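Local structure of lipopolysaccharide heptosyltransferase 2 (Escherichia coli, 1PSW) at residues R22-Q25 and A26-Q30; A189-G192 and P193-W197. The protein catalyses transfer of the second heptose from ADP-L-glycero-beta-D-manno-heptose onto the heptosyl-Kdo2-lipid A core of lipopolysaccharide. All blocks are in the same frame, centred on the assembly; numbering follows the deposited sequence.

Contact 1: residues R22-Q25 and A26-Q30; sequences RTLQ and ARYPQ
Leu24 and Tyr28, one helical turn apart, meet at a slant: methyl CD2 of Leu24 rests 3.8 Å from CE2 of the Tyr28 ring. With chi1 at -60°, CG of Tyr28 stands anti to its own carbonyl carbon, which sets the ring back against the Leu24 carbonyl. The ring is turned so that its edge receives this carbonyl almost in its plane, with CD2 of Tyr28 3.3 Å from O of Leu24. Leu24 O also accepts a bond of 2.9 Å from Tyr28 N, at the residue where the chain abandons helical angles, so the Leu24 carbonyl is met by both the backbone N and the ring edge of Tyr28. Thr23 and Arg27 instead run side by side in the same direction. CG2 of Thr23 touches CG of Arg27 at 3.9 Å, before the arginine chain bends twice and leads its guanidinium away. Thr23 O has two donors: N of Arg27 at 3.0 Å, nearly in line with the C=O, and N of Ala26 at 3.1 Å, standing well above the carbonyl plane. Such mixed i+4 and i+3 bonding marks a helix tightening at its C-terminal end. The helix, 11-27, is the connection of a beta-alpha-beta unit between strands 2-6 and 32-37; Leu24 packs on Ile33 of the latter strand, while Tyr28 OH bonds to Ala139 O just past helix 131-137.

Contact 2: residues A189-G192 and P193-W197; sequences AEFG and PAKRW
Ala189 opens a type I beta turn that runs to Gly192, and its methyl faces the residues that follow: CB lies 3.5 Å from CG of Arg196, brushing the base of the arginine chain. The turn is closed by a bond of 3.3 Å from N of Gly192 to O of Ala189. At the second turn position, Glu190 leads away from this contact and binds N of Gly271 through OE1, tying the loop to the start of helix 271-278. Phe191 comes next, lying alongside Lys195 with both side chains pointing the same way. Lys195 is fully extended beyond CG, which carries Lys195 CD to 3.5 Å from Phe191 CB and brings the ammonium Lys195 NZ to 3.2 Å from Phe191 CD2. NZ reaches the ring obliquely, at its CG-CD2 side, while the aliphatic part of the chain covers the phenylalanine CB. Gly192 has positive phi (107°), with backbone angles at which a beta carbon would collide with the preceding carbonyl oxygen. Its own carbonyl turns back over the next residues: Gly192 O accepts from Lys195 N at 3.1 Å, a fairly straight bond at hydrogen (159°) but with the donor 42° out of the carbonyl plane. Pro193, directly after the glycine, begins the short 3-10 segment 193-195, and the bond of 2.9 Å from N of Arg196 to Pro193 O continues the i to i+3 pattern. A beta turn leading through glycine into a single 3-10 turn thus forms the connection to helix 199-211, in a loop at the C-terminal end of strand 182-186, an inner strand of the second parallel sheet in this GT-B glycosyltransferase.

Overall arrangement
Contact 1 comes first along the chain, at the C-terminal end of helix 11-27, and contact 2 follows in the loop between strand 182-186 and helix 199-211. Their centres are 36 Å apart, on opposite sides of the chain's centre, and their nearest atoms remain about 20 Å from each other. Residues 22-30 flank the parallel sheet containing strand 2-6; residues 189-197 join strand 182-186 of the other sheet to the helix after it. Contact 1 ends the crossover helix leading into strand 32-37, whereas contact 2 directly follows its sheet's first strand. Both sheets have strand order 3-2-1-4-5-6, as in the two Rossmann-like domains of the GT-B fold, whose active site lies in the cleft between them.

Contact 1: residues R22-Q25 and A26-Q30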
loop_
_atom_site.group_PDB
_atom_site.type_symbol
_atom_site.label_atom_id
_atom_site.label_comp_id
_atom_site.label_asym_id
_atom_site.label_seq_id
_atom_site.Cartn_x
_atom_site.Cartn_y
_atom_site.Cartn_z
ATOM N N ARG A 22 8.278 8.873 -8.438
ATOM C CA ARG A 22 9.727 8.852 -8.296
ATOM C C ARG A 22 10.376 8.823 -9.673
ATOM O O ARG A 22 11.388 9.474 -9.903
ATOM C CB ARG A 22 10.186 7.627 -7.495
ATOM C CG ARG A 22 9.860 7.645 -6.004
ATOM C CD ARG A 22 10.627 6.548 -5.286
ATOM N NE ARG A 22 12.060 6.821 -5.289
ATOM C CZ ARG A 22 13.008 5.926 -5.024
ATOM N NH1 ARG A 22 12.689 4.671 -4.736
ATOM N NH2 ARG A 22 14.285 6.292 -5.030
ATOM N N THR A 23 9.792 8.061 -10.592
ATOM C CA THR A 23 10.343 7.964 -11.933
ATOM C C THR A 23 10.169 9.275 -12.703
ATOM O O THR A 23 11.066 9.690 -13.440
ATOM C CB THR A 23 9.699 6.799 -12.715
ATOM O OG1 THR A 23 9.882 5.586 -11.979
ATOM C CG2 THR A 23 10.348 6.642 -14.085
ATOM N N LEU A 24 9.031 9.937 -12.522
ATOM C CA LEU A 24 8.774 11.199 -13.211
ATOM C C LEU A 24 9.788 12.269 -12.835
ATOM O O LEU A 24 10.240 13.032 -13.684
ATOM C CB LEU A 24 7.366 11.706 -12.894
ATOM C CG LEU A 24 6.210 10.989 -13.595
ATOM C CD1 LEU A 24 4.895 11.423 -12.976
ATOM C CD2 LEU A 24 6.236 11.292 -15.079
ATOM N N GLN A 25 10.140 12.324 -11.558
ATOM C CA GLN A 25 11.095 13.307 -11.086
ATOM C C GLN A 25 12.526 12.970 -11.476
ATOM O O GLN A 25 13.408 13.824 -11.433
ATOM C CB GLN A 25 10.952 13.466 -9.578
ATOM C CG GLN A 25 9.582 14.039 -9.214
ATOM C CD GLN A 25 9.543 14.692 -7.852
ATOM O OE1 GLN A 25 8.762 15.618 -7.614
ATOM N NE2 GLN A 25 10.386 14.216 -6.944
ATOM N N ALA A 26 12.755 11.723 -11.873
ATOM C CA ALA A 26 14.081 11.307 -12.292
ATOM C C ALA A 26 14.241 11.491 -13.804
ATOM O O ALA A 26 15.358 11.609 -14.298
ATOM C CB ALA A 26 14.309 9.846 -11.918
ATOM N N ARG A 27 13.128 11.511 -14.536
ATOM C CA ARG A 27 13.173 11.650 -15.992
ATOM C C ARG A 27 12.822 13.042 -16.499
ATOM O O ARG A 27 13.087 13.363 -17.656
ATOM C CB ARG A 27 12.232 10.632 -16.650
ATOM C CG ARG A 27 12.429 9.195 -16.194
ATOM C CD ARG A 27 13.828 8.662 -16.470
ATOM N NE ARG A 27 14.187 8.704 -17.883
ATOM C CZ ARG A 27 15.224 8.056 -18.404
ATOM N NH1 ARG A 27 16.009 7.310 -17.630
ATOM N NH2 ARG A 27 15.481 8.157 -19.701
ATOM N N TYR A 28 12.225 13.863 -15.639
ATOM C CA TYR A 28 11.830 15.219 -16.020
ATOM C C TYR A 28 12.306 16.257 -15.022
ATOM O O TYR A 28 12.202 16.060 -13.807
ATOM C CB TYR A 28 10.306 15.319 -16.134
ATOM C CG TYR A 28 9.713 14.388 -17.159
ATOM C CD1 TYR A 28 9.622 14.758 -18.499
ATOM C CD2 TYR A 28 9.275 13.120 -16.795
ATOM C CE1 TYR A 28 9.114 13.884 -19.449
ATOM C CE2 TYR A 28 8.767 12.239 -17.734
ATOM C CZ TYR A 28 8.690 12.622 -19.055
ATOM O OH TYR A 28 8.211 11.736 -19.983
ATOM N N PRO A 29 12.838 17.378 -15.524
ATOM C CA PRO A 29 13.329 18.467 -14.680
ATOM C C PRO A 29 12.162 19.229 -14.052
ATOM O O PRO A 29 11.148 19.484 -14.707
ATOM C CB PRO A 29 14.122 19.325 -15.665
ATOM C CG PRO A 29 13.342 19.157 -16.937
ATOM C CD PRO A 29 13.085 17.665 -16.950
ATOM N N GLN A 30 12.319 19.578 -12.779
ATOM C CA GLN A 30 11.313 20.325 -12.038
ATOM C C GLN A 30 9.885 19.811 -12.229
ATOM O O GLN A 30 8.973 20.566 -12.601
ATOM C CB GLN A 30 11.378 21.807 -12.414
ATOM C CG GLN A 30 12.692 22.494 -12.065
ATOM C CD GLN A 30 13.842 22.090 -12.968
ATOM O OE1 GLN A 30 14.663 21.243 -12.612
ATOM N NE2 GLN A 30 13.910 22.703 -14.143
#

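Contact 2: residues A189-G192 and P193-W197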
loop_
_atom_site.group_PDB
_atom_site.type_symbol
_atom_site.label_atom_id
_atom_site.label_comp_id
_atom_site.label_asym_id
_atom_site.label_seq_id
_atom_site.Cartn_x
_atom_site.Cartn_y
_atom_site.Cartn_z
ATOM N N ALA A 189 -7.965 -7.677 4.953
ATOM C CA ALA A 189 -7.632 -7.913 3.555
ATOM C C ALA A 189 -8.748 -7.347 2.698
ATOM O O ALA A 189 -9.904 -7.754 2.818
ATOM C CB ALA A 189 -7.470 -9.404 3.291
ATOM N N GLU A 190 -8.395 -6.404 1.835
ATOM C CA GLU A 190 -9.376 -5.780 0.969
ATOM C C GLU A 190 -10.032 -6.768 0.011
ATOM O O GLU A 190 -11.215 -6.639 -0.297
ATOM C CB GLU A 190 -8.735 -4.630 0.184
ATOM C CG GLU A 190 -8.230 -3.500 1.073
ATOM C CD GLU A 190 -6.721 -3.520 1.256
ATOM O OE1 GLU A 190 -6.155 -4.601 1.517
ATOM O OE2 GLU A 190 -6.105 -2.441 1.149
ATOM N N PHE A 191 -9.282 -7.765 -0.449
ATOM C CA PHE A 191 -9.848 -8.735 -1.381
ATOM C C PHE A 191 -10.757 -9.804 -0.788
ATOM O O PHE A 191 -11.110 -10.758 -1.477
ATOM C CB PHE A 191 -8.741 -9.403 -2.197
ATOM C CG PHE A 191 -8.297 -8.596 -3.384
ATOM C CD1 PHE A 191 -7.739 -7.333 -3.213
ATOM C CD2 PHE A 191 -8.436 -9.100 -4.674
ATOM C CE1 PHE A 191 -7.324 -6.581 -4.311
ATOM C CE2 PHE A 191 -8.026 -8.357 -5.780
ATOM C CZ PHE A 191 -7.468 -7.096 -5.597
ATOM N N GLY A 192 -11.132 -9.656 0.481
ATOM C CA GLY A 192 -12.035 -10.619 1.086
ATOM C C GLY A 192 -11.486 -11.606 2.102
ATOM O O GLY A 192 -10.279 -11.811 2.196
ATOM N N PRO A 193 -12.376 -12.256 2.869
ATOM C CA PRO A 193 -12.033 -13.239 3.902
ATOM C C PRO A 193 -11.126 -14.368 3.436
ATOM O O PRO A 193 -10.282 -14.832 4.194
ATOM C CB PRO A 193 -13.397 -13.763 4.348
ATOM C CG PRO A 193 -14.283 -12.585 4.161
ATOM C CD PRO A 193 -13.834 -12.058 2.811
ATOM N N ALA A 194 -11.302 -14.806 2.194
ATOM C CA ALA A 194 -10.504 -15.896 1.651
ATOM C C ALA A 194 -9.006 -15.645 1.718
ATOM O O ALA A 194 -8.222 -16.585 1.774
ATOM C CB ALA A 194 -10.918 -16.183 0.205
ATOM N N LYS A 195 -8.599 -14.384 1.706
ATOM C CA LYS A 195 -7.178 -14.080 1.755
ATOM C C LYS A 195 -6.673 -13.772 3.157
ATOM O O LYS A 195 -5.511 -13.415 3.335
ATOM C CB LYS A 195 -6.869 -12.919 0.808
ATOM C CG LYS A 195 -7.219 -13.253 -0.628
ATOM C CD LYS A 195 -6.775 -12.185 -1.599
ATOM C CE LYS A 195 -7.142 -12.579 -3.023
ATOM N NZ LYS A 195 -6.599 -11.615 -4.015
ATOM N N ARG A 196 -7.528 -13.934 4.158
ATOM C CA ARG A 196 -7.118 -13.641 5.522
ATOM C C ARG A 196 -6.639 -14.843 6.321
ATOM O O ARG A 196 -7.249 -15.912 6.298
ATOM C CB ARG A 196 -8.257 -12.979 6.301
ATOM C CG ARG A 196 -8.570 -11.561 5.874
ATOM C CD ARG A 196 -9.459 -10.876 6.901
ATOM N NE ARG A 196 -10.851 -10.824 6.491
ATOM C CZ ARG A 196 -11.862 -10.526 7.302
ATOM N NH1 ARG A 196 -11.642 -10.253 8.584
ATOM N NH2 ARG A 196 -13.102 -10.502 6.824
ATOM N N TRP A 197 -5.523 -14.672 7.016
ATOM C CA TRP A 197 -5.033 -15.740 7.873
ATOM C C TRP A 197 -6.082 -15.702 8.984
ATOM O O TRP A 197 -6.521 -14.622 9.381
ATOM C CB TRP A 197 -3.663 -15.385 8.423
ATOM C CG TRP A 197 -2.916 -16.533 8.994
ATOM C CD1 TRP A 197 -2.827 -17.794 8.486
ATOM C CD2 TRP A 197 -2.060 -16.498 10.140
ATOM N NE1 TRP A 197 -1.948 -18.550 9.239
ATOM C CE2 TRP A 197 -1.459 -17.773 10.251
ATOM C CE3 TRP A 197 -1.715 -15.497 11.064
ATOM C CZ2 TRP A 197 -0.563 -18.087 11.273
ATOM C CZ3 TRP A 197 -0.814 -15.811 12.081
ATOM C CH2 TRP A 197 -0.240 -17.092 12.165
#